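Local coordinates for probable outer membrane protein (Pseudomonas aeruginosa, PDB 3DWO), which probably lets long-chain fatty acids and other hydrophobic compounds cross the outer membrane, as a beta-barrel channel of the FadL family, at residues T348-M353 with G386-S391; L395-A400 with L437-D442. One frame throughout, in Å; residues are numbered along the deposited sequence.

Interaction 1 of 2, residues T348-M353 with G386-S391; sequences TDQWTM and GYRFQS. With C8E ((hydroxyethyloxy)tri(ethyloxy)octane), chain J.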
ATOM      1  N   THR A 348      -6.630 -15.167  32.350  1.00 49.50           N
ATOM      2  CA  THR A 348      -6.224 -16.351  33.093  1.00 48.75           C
ATOM      3  C   THR A 348      -4.807 -16.670  32.642  1.00 50.04           C
ATOM      4  O   THR A 348      -4.160 -15.853  31.987  1.00 49.46           O
ATOM      5  CB  THR A 348      -7.123 -17.561  32.775  1.00 48.31           C
ATOM      6  OG1 THR A 348      -6.861 -18.013  31.441  1.00 46.48           O
ATOM      7  CG2 THR A 348      -8.594 -17.183  32.895  1.00 46.79           C
ATOM      8  N   ASP A 349      -4.321 -17.855  32.987  1.00 51.43           N
ATOM      9  CA  ASP A 349      -2.981 -18.249  32.586  1.00 52.24           C
ATOM     10  C   ASP A 349      -3.018 -18.724  31.142  1.00 51.75           C
ATOM     11  O   ASP A 349      -1.986 -18.811  30.480  1.00 51.54           O
ATOM     12  CB  ASP A 349      -2.461 -19.366  33.492  1.00 54.88           C
ATOM     13  CG  ASP A 349      -2.396 -18.947  34.946  1.00 58.37           C
ATOM     14  OD1 ASP A 349      -1.806 -17.884  35.233  1.00 61.02           O
ATOM     15  OD2 ASP A 349      -2.927 -19.681  35.805  1.00 60.29           O
ATOM     16  N   GLN A 350      -4.221 -19.023  30.661  1.00 51.30           N
ATOM     17  CA  GLN A 350      -4.420 -19.497  29.296  1.00 51.39           C
ATOM     18  C   GLN A 350      -4.877 -18.361  28.385  1.00 49.90           C
ATOM     19  O   GLN A 350      -4.271 -18.104  27.346  1.00 50.05           O
ATOM     20  CB  GLN A 350      -5.488 -20.596  29.260  1.00 54.34           C
ATOM     21  CG  GLN A 350      -5.303 -21.725  30.264  1.00 58.03           C
ATOM     22  CD  GLN A 350      -4.088 -22.573  29.974  1.00 60.49           C
ATOM     23  OE1 GLN A 350      -2.951 -22.129  30.140  1.00 62.91           O
ATOM     24  NE2 GLN A 350      -4.321 -23.805  29.527  1.00 61.80           N
ATOM     25  N   TRP A 351      -5.951 -17.689  28.792  1.00 48.23           N
ATOM     26  CA  TRP A 351      -6.537 -16.600  28.017  1.00 46.40           C
ATOM     27  C   TRP A 351      -5.988 -15.202  28.233  1.00 45.81           C
ATOM     28  O   TRP A 351      -5.623 -14.816  29.341  1.00 46.39           O
ATOM     29  CB  TRP A 351      -8.051 -16.549  28.238  1.00 44.95           C
ATOM     30  CG  TRP A 351      -8.778 -17.679  27.602  1.00 45.30           C
ATOM     31  CD1 TRP A 351      -9.182 -18.837  28.198  1.00 45.05           C
ATOM     32  CD2 TRP A 351      -9.135 -17.789  26.219  1.00 45.16           C
ATOM     33  NE1 TRP A 351      -9.767 -19.665  27.270  1.00 44.89           N
ATOM     34  CE2 TRP A 351      -9.749 -19.046  26.048  1.00 45.20           C
ATOM     35  CE3 TRP A 351      -8.991 -16.947  25.109  1.00 44.44           C
ATOM     36  CZ2 TRP A 351     -10.219 -19.485  24.809  1.00 45.65           C
ATOM     37  CZ3 TRP A 351      -9.456 -17.383  23.878  1.00 45.71           C
ATOM     38  CH2 TRP A 351     -10.065 -18.642  23.738  1.00 46.52           C
ATOM     39  N   THR A 352      -5.950 -14.443  27.144  1.00 44.28           N
ATOM     40  CA  THR A 352      -5.500 -13.063  27.162  1.00 43.51           C
ATOM     41  C   THR A 352      -6.380 -12.301  26.177  1.00 42.50           C
ATOM     42  O   THR A 352      -6.716 -12.812  25.108  1.00 42.08           O
ATOM     43  CB  THR A 352      -4.019 -12.940  26.752  1.00 44.51           C
ATOM     44  OG1 THR A 352      -3.688 -11.558  26.561  1.00 45.63           O
ATOM     45  CG2 THR A 352      -3.758 -13.702  25.477  1.00 46.69           C
ATOM     46  N   MET A 353      -6.775 -11.091  26.556  1.00 41.05           N
ATOM     47  CA  MET A 353      -7.624 -10.259  25.713  1.00 39.95           C
ATOM     48  C   MET A 353      -6.897  -9.007  25.262  1.00 37.70           C
ATOM     49  O   MET A 353      -6.107  -8.437  26.015  1.00 36.92           O
ATOM     50  CB  MET A 353      -8.887  -9.849  26.468  1.00 43.22           C
ATOM     51  CG  MET A 353      -9.932 -10.934  26.570  1.00 49.60           C
ATOM     52  SD  MET A 353     -11.390 -10.343  27.453  1.00 58.50           S
ATOM     53  CE  MET A 353     -11.817 -11.800  28.413  1.00 57.58           C
ATOM     54  N   GLY A 386      -5.805 -14.271  22.807  1.00 42.35           N
ATOM     55  CA  GLY A 386      -4.711 -15.219  22.684  1.00 43.89           C
ATOM     56  C   GLY A 386      -4.878 -16.390  23.634  1.00 45.85           C
ATOM     57  O   GLY A 386      -5.338 -16.227  24.763  1.00 45.64           O
ATOM     58  N   TYR A 387      -4.502 -17.578  23.178  1.00 46.89           N
ATOM     59  CA  TYR A 387      -4.629 -18.770  23.996  1.00 49.76           C
ATOM     60  C   TYR A 387      -3.370 -19.623  23.959  1.00 51.14           C
ATOM     61  O   TYR A 387      -2.955 -20.073  22.894  1.00 50.35           O
ATOM     62  CB  TYR A 387      -5.812 -19.614  23.518  1.00 51.09           C
ATOM     63  CG  TYR A 387      -6.037 -20.859  24.345  1.00 53.15           C
ATOM     64  CD1 TYR A 387      -6.573 -20.777  25.630  1.00 54.40           C
ATOM     65  CD2 TYR A 387      -5.682 -22.116  23.859  1.00 54.44           C
ATOM     66  CE1 TYR A 387      -6.749 -21.913  26.410  1.00 55.49           C
ATOM     67  CE2 TYR A 387      -5.853 -23.261  24.633  1.00 56.01           C
ATOM     68  CZ  TYR A 387      -6.385 -23.151  25.908  1.00 56.19           C
ATOM     69  OH  TYR A 387      -6.544 -24.274  26.686  1.00 57.89           O
ATOM     70  N   ARG A 388      -2.764 -19.837  25.124  1.00 53.33           N
ATOM     71  CA  ARG A 388      -1.570 -20.668  25.217  1.00 56.35           C
ATOM     72  C   ARG A 388      -2.032 -22.052  25.659  1.00 57.49           C
ATOM     73  O   ARG A 388      -2.779 -22.186  26.626  1.00 57.06           O
ATOM     74  CB  ARG A 388      -0.573 -20.089  26.225  1.00 57.86           C
ATOM     75  CG  ARG A 388      -1.061 -20.046  27.656  1.00 60.62           C
ATOM     76  CD  ARG A 388       0.034 -19.526  28.567  1.00 64.68           C
ATOM     77  NE  ARG A 388       0.522 -18.222  28.127  1.00 67.95           N
ATOM     78  CZ  ARG A 388       1.501 -17.549  28.722  1.00 69.39           C
ATOM     79  NH1 ARG A 388       2.106 -18.056  29.790  1.00 69.65           N
ATOM     80  NH2 ARG A 388       1.880 -16.370  28.247  1.00 70.39           N
ATOM     81  N   PHE A 389      -1.583 -23.078  24.946  1.00 58.73           N
ATOM     82  CA  PHE A 389      -1.986 -24.446  25.236  1.00 60.80           C
ATOM     83  C   PHE A 389      -1.534 -25.091  26.534  1.00 62.62           C
ATOM     84  O   PHE A 389      -0.381 -24.982  26.948  1.00 62.95           O
ATOM     85  CB  PHE A 389      -1.622 -25.331  24.051  1.00 60.31           C
ATOM     86  CG  PHE A 389      -2.649 -25.310  22.966  1.00 60.05           C
ATOM     87  CD1 PHE A 389      -3.788 -26.100  23.062  1.00 59.92           C
ATOM     88  CD2 PHE A 389      -2.513 -24.460  21.878  1.00 59.61           C
ATOM     89  CE1 PHE A 389      -4.778 -26.043  22.088  1.00 59.62           C
ATOM     90  CE2 PHE A 389      -3.499 -24.395  20.898  1.00 59.60           C
ATOM     91  CZ  PHE A 389      -4.634 -25.189  21.004  1.00 59.67           C
ATOM     92  N   GLN A 390      -2.486 -25.775  27.159  1.00 65.33           N
ATOM     93  CA  GLN A 390      -2.308 -26.475  28.426  1.00 67.69           C
ATOM     94  C   GLN A 390      -1.338 -27.647  28.348  1.00 68.54           C
ATOM     95  O   GLN A 390      -0.304 -27.648  29.015  1.00 68.37           O
ATOM     96  CB  GLN A 390      -3.671 -26.973  28.923  1.00 68.80           C
ATOM     97  CG  GLN A 390      -4.838 -26.638  27.984  1.00 69.93           C
ATOM     98  CD  GLN A 390      -4.849 -27.473  26.702  1.00 70.87           C
ATOM     99  OE1 GLN A 390      -3.820 -27.656  26.051  1.00 71.53           O
ATOM    100  NE2 GLN A 390      -6.025 -27.971  26.333  1.00 70.64           N
ATOM    101  N   SER A 391      -1.681 -28.643  27.538  1.00 69.54           N
ATOM    102  CA  SER A 391      -0.850 -29.830  27.392  1.00 71.12           C
ATOM    103  C   SER A 391       0.124 -29.721  26.225  1.00 72.16           C
ATOM    104  O   SER A 391       0.517 -30.735  25.648  1.00 72.50           O
ATOM    105  CB  SER A 391      -1.738 -31.063  27.193  1.00 71.73           C
ATOM    106  OG  SER A 391      -2.525 -30.941  26.018  1.00 71.83           O
TER
HETATM  107  C1  C8E J 460     -13.186 -11.743  22.597  1.00 70.96           C
HETATM  108  C2  C8E J 460     -12.165 -10.716  22.451  1.00 72.04           C
HETATM  109  C3  C8E J 460     -12.600  -9.363  22.791  1.00 72.22           C
HETATM  110  C4  C8E J 460     -11.864  -8.959  23.977  1.00 72.59           C
HETATM  111  C5  C8E J 460     -11.724  -7.481  23.977  1.00 72.62           C
HETATM  112  C6  C8E J 460     -12.310  -6.927  25.183  1.00 72.71           C
HETATM  113  C7  C8E J 460     -11.591  -5.670  25.256  1.00 73.00           C
HETATM  114  C8  C8E J 460     -12.414  -4.707  26.013  1.00 73.55           C
HETATM  115  O9  C8E J 460     -12.952  -3.478  25.547  1.00 74.01           O
HETATM  116  C10 C8E J 460     -12.077  -2.464  25.085  1.00 74.01           C
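Trp351 and Tyr387 face each other as a non-hydrogen-bonded antiparallel pair. Tyr387 CD1 sits over one face of the solvent-exposed indole, 3.6 Å from Trp351 CE2, while Tyr387 CB lies almost on the normal of the six-membered ring as a CH-pi contact. The two ring planes are inclined at 46°. With CG anti to the backbone N (chi1 -178°), the tyrosine ring also runs beside Gln350, whose CB touches Tyr387 CE1 at 3.4 Å. Packing is tight here and at the next pair, Thr352 with Gly386, clamped by two backbone bonds, Thr352 N to Gly386 O (3.0 Å) and Gly386 N to Thr352 O (2.9 Å). Gly386 has no side chain, and the Thr352 methyl packs directly on it, CG2 3.3 Å from Gly386 CA. These are the ends of two adjoining strands, 351-360 and 378-388, in the wall of a FadL-type beta-barrel; the Trp-Tyr pair is consistent with the aromatic girdles at the membrane interfaces of such barrels. Beyond Arg388 N, which donates to Gln350 O at 3.2 Å, the strands part into exposed turns. On this loose, solvent side Gln390 meets Gln350 NE2 with its aliphatic CB and CG, and the charged ends of Asp349 and Arg388 do not touch. Thr348 OG1 accepts from the backbone N of both Gln350 and Trp351, an ST turn and ST motif.

Interaction 2 of 2, residues L395-A400 with L437-D442; sequences LSIDAA and LSATYD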
ATOM      1  N   LEU A 395       2.652 -23.793  22.449  1.00 58.50           N
ATOM      2  CA  LEU A 395       2.080 -23.450  21.163  1.00 54.15           C
ATOM      3  C   LEU A 395       0.918 -22.529  21.500  1.00 51.68           C
ATOM      4  O   LEU A 395      -0.002 -22.915  22.220  1.00 50.91           O
ATOM      5  CB  LEU A 395       1.591 -24.717  20.450  1.00 53.66           C
ATOM      6  CG  LEU A 395       0.807 -24.666  19.130  1.00 53.79           C
ATOM      7  CD1 LEU A 395      -0.663 -24.820  19.413  1.00 52.99           C
ATOM      8  CD2 LEU A 395       1.087 -23.378  18.376  1.00 53.39           C
ATOM      9  N   SER A 396       0.977 -21.295  21.013  1.00 48.02           N
ATOM     10  CA  SER A 396      -0.088 -20.345  21.280  1.00 45.48           C
ATOM     11  C   SER A 396      -0.823 -19.953  20.007  1.00 43.38           C
ATOM     12  O   SER A 396      -0.238 -19.884  18.926  1.00 42.06           O
ATOM     13  CB  SER A 396       0.470 -19.097  21.968  1.00 45.10           C
ATOM     14  OG  SER A 396       1.452 -18.472  21.167  1.00 48.35           O
ATOM     15  N   ILE A 397      -2.120 -19.711  20.149  1.00 41.44           N
ATOM     16  CA  ILE A 397      -2.958 -19.323  19.029  1.00 39.58           C
ATOM     17  C   ILE A 397      -3.542 -17.953  19.321  1.00 38.76           C
ATOM     18  O   ILE A 397      -3.939 -17.671  20.455  1.00 38.08           O
ATOM     19  CB  ILE A 397      -4.123 -20.307  18.833  1.00 39.12           C
ATOM     20  CG1 ILE A 397      -3.587 -21.735  18.767  1.00 39.60           C
ATOM     21  CG2 ILE A 397      -4.892 -19.960  17.563  1.00 38.08           C
ATOM     22  CD1 ILE A 397      -2.615 -21.977  17.635  1.00 42.61           C
ATOM     23  N   ASP A 398      -3.586 -17.100  18.304  1.00 37.28           N
ATOM     24  CA  ASP A 398      -4.142 -15.764  18.468  1.00 35.89           C
ATOM     25  C   ASP A 398      -5.122 -15.435  17.362  1.00 34.60           C
ATOM     26  O   ASP A 398      -4.981 -15.901  16.228  1.00 33.36           O
ATOM     27  CB  ASP A 398      -3.035 -14.712  18.493  1.00 38.06           C
ATOM     28  CG  ASP A 398      -2.247 -14.737  19.778  1.00 42.48           C
ATOM     29  OD1 ASP A 398      -1.410 -13.839  19.987  1.00 46.03           O
ATOM     30  OD2 ASP A 398      -2.463 -15.660  20.587  1.00 48.94           O
ATOM     31  N   ALA A 399      -6.123 -14.635  17.711  1.00 31.91           N
ATOM     32  CA  ALA A 399      -7.144 -14.219  16.763  1.00 28.59           C
ATOM     33  C   ALA A 399      -7.324 -12.716  16.899  1.00 27.95           C
ATOM     34  O   ALA A 399      -7.048 -12.142  17.951  1.00 27.34           O
ATOM     35  CB  ALA A 399      -8.447 -14.924  17.059  1.00 26.82           C
ATOM     36  N   ALA A 400      -7.779 -12.078  15.831  1.00 26.51           N
ATOM     37  CA  ALA A 400      -7.992 -10.645  15.864  1.00 26.80           C
ATOM     38  C   ALA A 400      -8.963 -10.223  14.780  1.00 26.79           C
ATOM     39  O   ALA A 400      -9.083 -10.878  13.742  1.00 26.61           O
ATOM     40  CB  ALA A 400      -6.660  -9.911  15.685  1.00 25.55           C
ATOM     41  N   LEU A 437      -5.178 -14.425  12.194  1.00 31.61           N
ATOM     42  CA  LEU A 437      -4.993 -15.656  12.951  1.00 32.83           C
ATOM     43  C   LEU A 437      -3.519 -16.058  12.887  1.00 31.86           C
ATOM     44  O   LEU A 437      -2.922 -16.045  11.815  1.00 31.23           O
ATOM     45  CB  LEU A 437      -5.859 -16.761  12.347  1.00 35.42           C
ATOM     46  CG  LEU A 437      -6.373 -17.859  13.278  1.00 40.23           C
ATOM     47  CD1 LEU A 437      -7.404 -17.278  14.247  1.00 39.08           C
ATOM     48  CD2 LEU A 437      -7.007 -18.966  12.445  1.00 41.71           C
ATOM     49  N   SER A 438      -2.930 -16.396  14.031  1.00 32.45           N
ATOM     50  CA  SER A 438      -1.523 -16.791  14.058  1.00 33.83           C
ATOM     51  C   SER A 438      -1.223 -17.939  15.010  1.00 33.97           C
ATOM     52  O   SER A 438      -1.971 -18.204  15.947  1.00 34.99           O
ATOM     53  CB  SER A 438      -0.638 -15.609  14.456  1.00 33.30           C
ATOM     54  OG  SER A 438      -0.800 -15.310  15.830  1.00 34.45           O
ATOM     55  N   ALA A 439      -0.107 -18.610  14.757  1.00 34.38           N
ATOM     56  CA  ALA A 439       0.342 -19.718  15.584  1.00 34.50           C
ATOM     57  C   ALA A 439       1.775 -19.402  15.964  1.00 34.50           C
ATOM     58  O   ALA A 439       2.619 -19.189  15.096  1.00 33.77           O
ATOM     59  CB  ALA A 439       0.278 -21.023  14.805  1.00 34.03           C
ATOM     60  N   THR A 440       2.045 -19.354  17.261  1.00 35.64           N
ATOM     61  CA  THR A 440       3.383 -19.053  17.746  1.00 37.10           C
ATOM     62  C   THR A 440       3.948 -20.265  18.472  1.00 40.06           C
ATOM     63  O   THR A 440       3.320 -20.795  19.389  1.00 38.69           O
ATOM     64  CB  THR A 440       3.364 -17.863  18.718  1.00 36.25           C
ATOM     65  OG1 THR A 440       2.662 -16.766  18.117  1.00 36.32           O
ATOM     66  CG2 THR A 440       4.781 -17.437  19.057  1.00 34.27           C
ATOM     67  N   TYR A 441       5.132 -20.706  18.057  1.00 43.92           N
ATOM     68  CA  TYR A 441       5.759 -21.856  18.683  1.00 49.04           C
ATOM     69  C   TYR A 441       7.012 -21.452  19.445  1.00 51.89           C
ATOM     70  O   TYR A 441       8.019 -21.056  18.857  1.00 51.71           O
ATOM     71  CB  TYR A 441       6.099 -22.917  17.635  1.00 51.15           C
ATOM     72  CG  TYR A 441       6.436 -24.260  18.242  1.00 56.03           C
ATOM     73  CD1 TYR A 441       5.578 -24.862  19.163  1.00 57.42           C
ATOM     74  CD2 TYR A 441       7.608 -24.933  17.897  1.00 57.85           C
ATOM     75  CE1 TYR A 441       5.877 -26.097  19.726  1.00 59.85           C
ATOM     76  CE2 TYR A 441       7.917 -26.172  18.453  1.00 59.81           C
ATOM     77  CZ  TYR A 441       7.047 -26.747  19.368  1.00 60.72           C
ATOM     78  OH  TYR A 441       7.348 -27.968  19.932  1.00 62.03           O
ATOM     79  N   ASP A 442       6.934 -21.553  20.766  1.00 56.43           N
ATOM     80  CA  ASP A 442       8.045 -21.198  21.635  1.00 61.07           C
ATOM     81  C   ASP A 442       8.925 -22.413  21.909  1.00 63.66           C
ATOM     82  O   ASP A 442       9.103 -22.811  23.059  1.00 64.52           O
ATOM     83  CB  ASP A 442       7.511 -20.648  22.960  1.00 62.63           C
ATOM     84  CG  ASP A 442       8.614 -20.153  23.871  1.00 64.81           C
ATOM     85  OD1 ASP A 442       9.217 -19.108  23.548  1.00 65.74           O
ATOM     86  OD2 ASP A 442       8.886 -20.811  24.899  1.00 65.20           O
TER
HETATM   87  O   HOH W   1       0.079 -16.977  18.110  1.00 32.48           O
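Leu395, Ile397 and Ala399 of one strand face Tyr441, Ala439 and Leu437 of its antiparallel partner in the beta hairpin of strands 395-411 and 423-441. Large meets small in two of these pairs. Ala439 is the hollow, and two side chains lean over its methyl from the facing strand, Ile397 CD1 at 4.2 Å from Ala439 CB and Leu395 CD2 a little farther off. Farther along the roles of the strands reverse: Leu437 is the bump, its CG anti to the backbone N (chi1 -150°), and its CD1 rests 3.8 Å from Ala399 CB. At the opposite end the Tyr441 ring turns an edge to Leu395 CB. This apolar face probably looks outward, to the membrane.

The other face, with Ser396, Asp398, Ser438 and Thr440, is small and polar. Ser396 OG nestles 3.2 Å from Thr440 CB and makes a weak bond to Thr440 O. A water fits among these short side chains, donating to Ser396 O and hydrogen-bonded to Ser438 OG and to Thr440 OG1 (2.6 Å). Ser396 and Thr440 exchange two nearly straight backbone bonds, both 171° at the hydrogen; Asp398 and Ser438 exchange a second, somewhat more bent pair.

Asp398 OD1 forms a salt bridge with Arg354, a partner well suited to a buried carboxylate. On the apolar face Phe389 packs on Leu395 and Ile397. The polar face probably looks inward, consistent with the N-terminal plug of FadL proteins: helix 10-14 covers its Asp398-Ser438 end, where Thr10 bonds to Ser438 OG, and strand 44-63 flanks Thr440 with Gln46 and Ile44.

Interaction 1 closes before interaction 2 opens along the chain, and their centres lie about 10 Å apart on the same side of the chain's centre. Strands 351-360, 378-388, 395-411 and 423-441 follow one another as antiparallel neighbours, so the two contacts are the outer seams of a four-strand piece of wall. The seam between them is closed by backbone bonds of Tyr387 with Ile397 and of Phe389 with Leu395, and Arg354 of strand 351-360 reaches past strand 378-388 to strand 395-411. Since strand 423-441 also pairs with strand 44-63, interaction 2 lies next to the place where the last strand meets the first and the barrel closes.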